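PDB 4XXL: cytochrome c class I from Sideroxydans lithotrophicus, which carries a covalently attached heme c and probably shuttles electrons during lithoautotrophic growth. Local coordinates for residues Lys74-Lys86 / Glu94-Ile107. Numbering follows the deposited sequence.
Sequences KLIHHVTSGEKAK and EHKNINGKASPEAI. With HEC (heme c), chain B.
I98 N donates to V79 O (2.8 Å, 166° at the hydrogen) and H95 N to E83 O (2.8 Å), two backbone bonds that tie the loop 95-99 to the C-terminal part of helix 71-81 and to the G82-E83 segment that follows. Between them, a water accepts from G82 N and donates to H78 O and K96 O, satisfying three backbone groups at the bend; K84 and E94 form an antiparallel, non-hydrogen-bonded pair. H95 NE2 ligates the heme iron at 2.0 Å, opposite H47 in a bis-histidine site. The edge of H78, led by CE1, points at the centre of one face of the H95 ring: an edge-to-face pair, tilted rather than perpendicular, with centroids 4.3 Å apart and planes at 53°. H95 ND1 donates to a lone pair of K96 O, in the carbonyl plane, which limits rotation of the ligand ring. N97 OD1 accepts from N99 N in an Asx turn. V79 splits its branches: CG2, anti to the backbone N, meets I98 CG1 (3.8 Å) and the heme, while CG1 meets I107 CG2 (3.9 Å). K86 N holds heme O2D at 2.9 Å. Beyond the contact, L75 packs on helices 58-65 and 104-115, and strand 84-86 pairs with 92-94.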
loop_
_atom_site.group_PDB
_atom_site.type_symbol
_atom_site.label_atom_id
_atom_site.label_comp_id
_atom_site.label_asym_id
_atom_site.label_seq_id
_atom_site.Cartn_x
_atom_site.Cartn_y
_atom_site.Cartn_z
ATOM N N LYS A 74 0.973 0.669 -10.844
ATOM C CA LYS A 74 -0.429 0.639 -10.413
ATOM C C LYS A 74 -0.601 0.996 -8.945
ATOM O O LYS A 74 -1.581 1.689 -8.610
ATOM C CB LYS A 74 -1.104 -0.704 -10.629
ATOM C CG LYS A 74 -1.472 -1.006 -12.070
ATOM C CD LYS A 74 -2.932 -0.698 -12.383
ATOM C CE LYS A 74 -3.577 -1.810 -13.219
ATOM N NZ LYS A 74 -3.358 -1.644 -14.686
ATOM N N LEU A 75 0.291 0.479 -8.101
ATOM C CA LEU A 75 0.158 0.775 -6.659
ATOM C C LEU A 75 0.670 2.181 -6.334
ATOM O O LEU A 75 0.123 2.845 -5.435
ATOM C CB LEU A 75 0.851 -0.264 -5.756
ATOM C CG LEU A 75 0.204 -1.678 -5.675
ATOM C CD1 LEU A 75 0.802 -2.491 -4.556
ATOM C CD2 LEU A 75 -1.327 -1.586 -5.481
ATOM N N ILE A 76 1.673 2.648 -7.061
ATOM C CA ILE A 76 2.088 4.077 -6.883
ATOM C C ILE A 76 0.897 4.991 -7.216
ATOM O O ILE A 76 0.615 5.944 -6.455
ATOM C CB ILE A 76 3.332 4.467 -7.712
ATOM C CG1 ILE A 76 4.528 3.738 -7.133
ATOM C CG2 ILE A 76 3.497 5.991 -7.725
ATOM C CD1 ILE A 76 5.820 3.850 -7.953
ATOM N N HIS A 77 0.188 4.666 -8.325
ATOM C CA HIS A 77 -1.030 5.360 -8.672
ATOM C C HIS A 77 -2.086 5.258 -7.590
ATOM O O HIS A 77 -2.656 6.256 -7.162
ATOM C CB HIS A 77 -1.575 4.870 -10.013
ATOM C CG HIS A 77 -2.887 5.458 -10.346
ATOM N ND1 HIS A 77 -3.027 6.707 -10.910
ATOM C CD2 HIS A 77 -4.139 4.991 -10.150
ATOM C CE1 HIS A 77 -4.311 6.971 -11.073
ATOM N NE2 HIS A 77 -5.008 5.947 -10.617
ATOM N N HIS A 78 -2.297 4.067 -7.093
ATOM C CA HIS A 78 -3.340 3.864 -6.100
ATOM C C HIS A 78 -3.120 4.705 -4.840
ATOM O O HIS A 78 -4.078 5.203 -4.271
ATOM C CB HIS A 78 -3.361 2.397 -5.667
ATOM C CG HIS A 78 -4.297 2.133 -4.535
ATOM N ND1 HIS A 78 -3.903 2.035 -3.223
ATOM C CD2 HIS A 78 -5.645 2.004 -4.536
ATOM C CE1 HIS A 78 -4.965 1.851 -2.474
ATOM N NE2 HIS A 78 -6.020 1.775 -3.248
ATOM N N VAL A 79 -1.878 4.825 -4.383
ATOM C CA VAL A 79 -1.610 5.578 -3.147
ATOM C C VAL A 79 -1.460 7.095 -3.276
ATOM O O VAL A 79 -1.314 7.816 -2.259
ATOM C CB VAL A 79 -0.422 4.943 -2.455
ATOM C CG1 VAL A 79 0.917 5.330 -3.062
ATOM C CG2 VAL A 79 -0.484 5.134 -0.941
ATOM N N THR A 80 -1.449 7.554 -4.519
ATOM C CA THR A 80 -1.270 8.981 -4.833
ATOM C C THR A 80 -2.456 9.592 -5.558
ATOM O O THR A 80 -2.328 10.706 -6.074
ATOM C CB THR A 80 0.045 9.219 -5.649
ATOM O OG1 THR A 80 -0.058 8.549 -6.891
ATOM C CG2 THR A 80 1.324 8.820 -4.880
ATOM N N SER A 81 -3.590 8.893 -5.685
ATOM C CA SER A 81 -4.782 9.425 -6.407
ATOM C C SER A 81 -6.056 9.674 -5.596
ATOM O O SER A 81 -6.900 10.441 -6.035
ATOM C CB SER A 81 -5.181 8.515 -7.557
ATOM O OG SER A 81 -5.380 7.199 -7.109
ATOM N N GLY A 82 -6.233 9.008 -4.467
ATOM C CA GLY A 82 -7.494 9.149 -3.722
ATOM C C GLY A 82 -8.723 8.656 -4.370
ATOM O O GLY A 82 -9.819 9.287 -4.216
ATOM N N GLU A 83 -8.603 7.536 -5.081
ATOM C CA GLU A 83 -9.773 6.977 -5.728
ATOM C C GLU A 83 -10.573 6.215 -4.701
ATOM O O GLU A 83 -10.120 5.966 -3.564
ATOM C CB GLU A 83 -9.341 6.084 -6.878
ATOM C CG GLU A 83 -8.719 6.890 -8.016
ATOM C CD GLU A 83 -8.123 6.055 -9.157
ATOM O OE1 GLU A 83 -7.879 4.837 -8.988
ATOM O OE2 GLU A 83 -7.861 6.648 -10.231
ATOM N N LYS A 84 -11.796 5.852 -5.090
ATOM C CA LYS A 84 -12.704 5.164 -4.169
ATOM C C LYS A 84 -12.121 3.855 -3.626
ATOM O O LYS A 84 -11.427 3.071 -4.300
ATOM C CB LYS A 84 -14.095 4.950 -4.799
ATOM C CG LYS A 84 -14.825 6.277 -5.024
ATOM C CD LYS A 84 -15.507 6.822 -3.754
ATOM C CE LYS A 84 -16.974 6.380 -3.674
ATOM N NZ LYS A 84 -17.823 7.113 -2.683
ATOM N N ALA A 85 -12.404 3.644 -2.358
ATOM C CA ALA A 85 -11.962 2.462 -1.632
ATOM C C ALA A 85 -13.226 1.935 -1.002
ATOM O O ALA A 85 -13.976 2.691 -0.354
ATOM C CB ALA A 85 -10.895 2.793 -0.578
ATOM N N LYS A 86 -13.532 0.668 -1.331
ATOM C CA LYS A 86 -14.735 0.038 -0.809
ATOM C C LYS A 86 -14.364 -0.707 0.449
ATOM O O LYS A 86 -13.459 -1.543 0.485
ATOM C CB LYS A 86 -15.347 -0.900 -1.834
ATOM C CG LYS A 86 -16.418 -1.797 -1.258
ATOM C CD LYS A 86 -17.618 -1.004 -0.808
ATOM C CE LYS A 86 -18.887 -1.586 -1.411
ATOM N NZ LYS A 86 -19.001 -1.169 -2.840
ATOM N N GLU A 94 -12.679 7.960 -0.131
ATOM C CA GLU A 94 -11.544 8.178 -1.052
ATOM C C GLU A 94 -10.328 7.608 -0.289
ATOM O O GLU A 94 -10.170 7.892 0.926
ATOM C CB GLU A 94 -11.347 9.676 -1.351
ATOM C CG GLU A 94 -12.448 10.406 -2.096
ATOM C CD GLU A 94 -12.593 11.925 -1.726
ATOM O OE1 GLU A 94 -13.706 12.298 -1.209
ATOM O OE2 GLU A 94 -11.617 12.743 -1.910
ATOM N N HIS A 95 -9.476 6.792 -0.943
ATOM C CA HIS A 95 -8.319 6.171 -0.254
ATOM C C HIS A 95 -7.324 7.237 0.194
ATOM O O HIS A 95 -7.190 8.273 -0.502
ATOM C CB HIS A 95 -7.662 5.106 -1.118
ATOM C CG HIS A 95 -6.645 4.225 -0.396
ATOM N ND1 HIS A 95 -5.357 4.632 -0.184
ATOM C CD2 HIS A 95 -6.780 3.088 0.335
ATOM C CE1 HIS A 95 -4.707 3.734 0.533
ATOM N NE2 HIS A 95 -5.517 2.716 0.810
ATOM N N LYS A 96 -6.646 6.988 1.313
ATOM C CA LYS A 96 -5.493 7.787 1.808
ATOM C C LYS A 96 -4.590 8.143 0.609
ATOM O O LYS A 96 -4.263 7.271 -0.211
ATOM C CB LYS A 96 -4.716 6.995 2.841
ATOM C CG LYS A 96 -3.476 7.713 3.360
ATOM C CD LYS A 96 -3.874 8.881 4.178
ATOM C CE LYS A 96 -2.657 9.498 4.864
ATOM N NZ LYS A 96 -3.072 10.699 5.608
ATOM N N ASN A 97 -4.294 9.422 0.454
ATOM C CA ASN A 97 -3.504 9.906 -0.673
ATOM C C ASN A 97 -2.239 10.523 -0.107
ATOM O O ASN A 97 -2.339 11.568 0.560
ATOM C CB ASN A 97 -4.324 10.922 -1.451
ATOM C CG ASN A 97 -3.624 11.442 -2.630
ATOM O OD1 ASN A 97 -2.417 11.271 -2.796
ATOM N ND2 ASN A 97 -4.355 12.104 -3.454
ATOM N N ILE A 98 -1.095 9.935 -0.390
ATOM C CA ILE A 98 0.148 10.479 0.107
ATOM C C ILE A 98 0.919 11.312 -0.952
ATOM O O ILE A 98 2.130 11.654 -0.742
ATOM C CB ILE A 98 1.044 9.418 0.780
ATOM C CG1 ILE A 98 1.399 8.329 -0.200
ATOM C CG2 ILE A 98 0.337 8.903 2.053
ATOM C CD1 ILE A 98 2.369 7.308 0.383
ATOM N N ASN A 99 0.260 11.676 -2.040
ATOM C CA ASN A 99 0.896 12.529 -3.059
ATOM C C ASN A 99 1.320 13.856 -2.416
ATOM O O ASN A 99 0.540 14.491 -1.739
ATOM C CB ASN A 99 0.006 12.706 -4.215
ATOM C CG ASN A 99 0.742 13.103 -5.498
ATOM O OD1 ASN A 99 1.888 12.706 -5.727
ATOM N ND2 ASN A 99 0.061 13.846 -6.326
ATOM N N GLY A 100 2.602 14.182 -2.549
ATOM C CA GLY A 100 3.120 15.407 -1.961
ATOM C C GLY A 100 3.456 15.306 -0.487
ATOM O O GLY A 100 3.968 16.265 0.095
ATOM N N LYS A 101 3.220 14.150 0.129
ATOM C CA LYS A 101 3.487 13.958 1.570
ATOM C C LYS A 101 4.769 13.181 1.854
ATOM O O LYS A 101 5.192 13.025 3.005
ATOM C CB LYS A 101 2.339 13.261 2.281
ATOM C CG LYS A 101 1.030 14.003 2.223
ATOM C CD LYS A 101 1.126 15.518 2.367
ATOM C CE LYS A 101 -0.264 16.160 2.176
ATOM N NZ LYS A 101 -1.249 15.617 3.153
ATOM N N ALA A 102 5.378 12.657 0.803
ATOM C CA ALA A 102 6.694 12.026 0.936
ATOM C C ALA A 102 7.364 12.095 -0.418
ATOM O O ALA A 102 6.768 12.526 -1.396
ATOM C CB ALA A 102 6.544 10.589 1.361
ATOM N N SER A 103 8.622 11.681 -0.452
ATOM C CA SER A 103 9.340 11.756 -1.668
ATOM C C SER A 103 8.911 10.665 -2.637
ATOM O O SER A 103 8.498 9.593 -2.233
ATOM C CB SER A 103 10.846 11.644 -1.399
ATOM O OG SER A 103 11.210 10.325 -0.999
ATOM N N PRO A 104 9.066 10.904 -3.933
ATOM C CA PRO A 104 8.806 9.827 -4.906
ATOM C C PRO A 104 9.615 8.544 -4.576
ATOM O O PRO A 104 9.110 7.420 -4.682
ATOM C CB PRO A 104 9.226 10.447 -6.235
ATOM C CG PRO A 104 8.933 11.889 -6.019
ATOM C CD PRO A 104 9.141 12.222 -4.587
ATOM N N GLU A 105 10.872 8.689 -4.215
ATOM C CA GLU A 105 11.696 7.532 -3.871
ATOM C C GLU A 105 11.137 6.774 -2.669
ATOM O O GLU A 105 11.116 5.519 -2.704
ATOM C CB GLU A 105 13.165 7.991 -3.654
ATOM C CG GLU A 105 14.163 6.920 -3.259
ATOM C CD GLU A 105 13.941 6.320 -1.872
ATOM O OE1 GLU A 105 13.474 7.043 -0.948
ATOM O OE2 GLU A 105 14.261 5.108 -1.701
ATOM N N ALA A 106 10.676 7.507 -1.657
ATOM C CA ALA A 106 10.117 6.797 -0.482
ATOM C C ALA A 106 8.820 6.040 -0.820
ATOM O O ALA A 106 8.605 4.922 -0.380
ATOM C CB ALA A 106 9.944 7.787 0.652
ATOM N N ILE A 107 8.017 6.633 -1.659
ATOM C CA ILE A 107 6.712 6.039 -2.021
ATOM C C ILE A 107 7.000 4.763 -2.824
ATOM O O ILE A 107 6.419 3.694 -2.569
ATOM C CB ILE A 107 5.867 7.024 -2.778
ATOM C CG1 ILE A 107 5.329 8.085 -1.833
ATOM C CG2 ILE A 107 4.685 6.340 -3.441
ATOM C CD1 ILE A 107 4.758 9.329 -2.481
HETATM FE FE HEC B . -5.184 1.142 1.942
HETATM C CHA HEC B . -6.581 -0.921 -0.486
HETATM C CHB HEC B . -2.044 0.619 0.604
HETATM C CHC HEC B . -3.898 3.576 4.026
HETATM C CHD HEC B . -8.091 1.178 3.645
HETATM N NA HEC B . -4.486 0.084 0.316
HETATM C C1A HEC B . -5.204 -0.741 -0.474
HETATM C C2A HEC B . -4.290 -1.388 -1.344
HETATM C C3A HEC B . -3.030 -0.958 -1.002
HETATM C C4A HEC B . -3.157 -0.024 0.063
HETATM C CMA HEC B . -1.714 -1.382 -1.578
HETATM C CAA HEC B . -4.718 -2.382 -2.423
HETATM C CBA HEC B . -5.056 -1.627 -3.688
HETATM C CGA HEC B . -5.370 -2.522 -4.876
HETATM O O1A HEC B . -5.645 -3.717 -4.694
HETATM O O2A HEC B . -5.215 -2.050 -6.052
HETATM N NB HEC B . -3.352 1.937 2.273
HETATM C C1B HEC B . -2.195 1.585 1.614
HETATM C C2B HEC B . -1.116 2.377 2.109
HETATM C C3B HEC B . -1.581 3.222 3.043
HETATM C C4B HEC B . -3.012 2.969 3.150
HETATM C CMB HEC B . 0.299 2.285 1.610
HETATM C CAB HEC B . -0.908 4.318 3.771
HETATM C CBB HEC B . -0.452 5.301 2.863
HETATM N NC HEC B . -5.899 2.170 3.597
HETATM C C1C HEC B . -5.171 3.127 4.228
HETATM C C2C HEC B . -5.979 3.509 5.318
HETATM C C3C HEC B . -7.163 2.797 5.327
HETATM C C4C HEC B . -7.081 1.977 4.162
HETATM C CMC HEC B . -5.510 4.479 6.338
HETATM C CAC HEC B . -8.283 2.873 6.353
HETATM C CBC HEC B . -8.852 4.118 6.648
HETATM N ND HEC B . -6.938 0.368 1.603
HETATM C C1D HEC B . -8.036 0.448 2.433
HETATM C C2D HEC B . -9.205 -0.264 1.858
HETATM C C3D HEC B . -8.762 -0.818 0.738
HETATM C C4D HEC B . -7.337 -0.466 0.585
HETATM C CMD HEC B . -10.552 -0.350 2.467
HETATM C CAD HEC B . -9.550 -1.724 -0.224
HETATM C CBD HEC B . -10.218 -0.915 -1.296
HETATM C CGD HEC B . -11.048 -1.711 -2.310
HETATM O O1D HEC B . -10.868 -2.948 -2.528
HETATM O O2D HEC B . -11.888 -1.070 -2.996
HETATM O O HOH W 1 -4.680 7.384 -2.941
HETATM O O HOH W 2 -4.267 12.985 -6.367
HETATM O O HOH W 3 -9.607 12.010 -3.627
#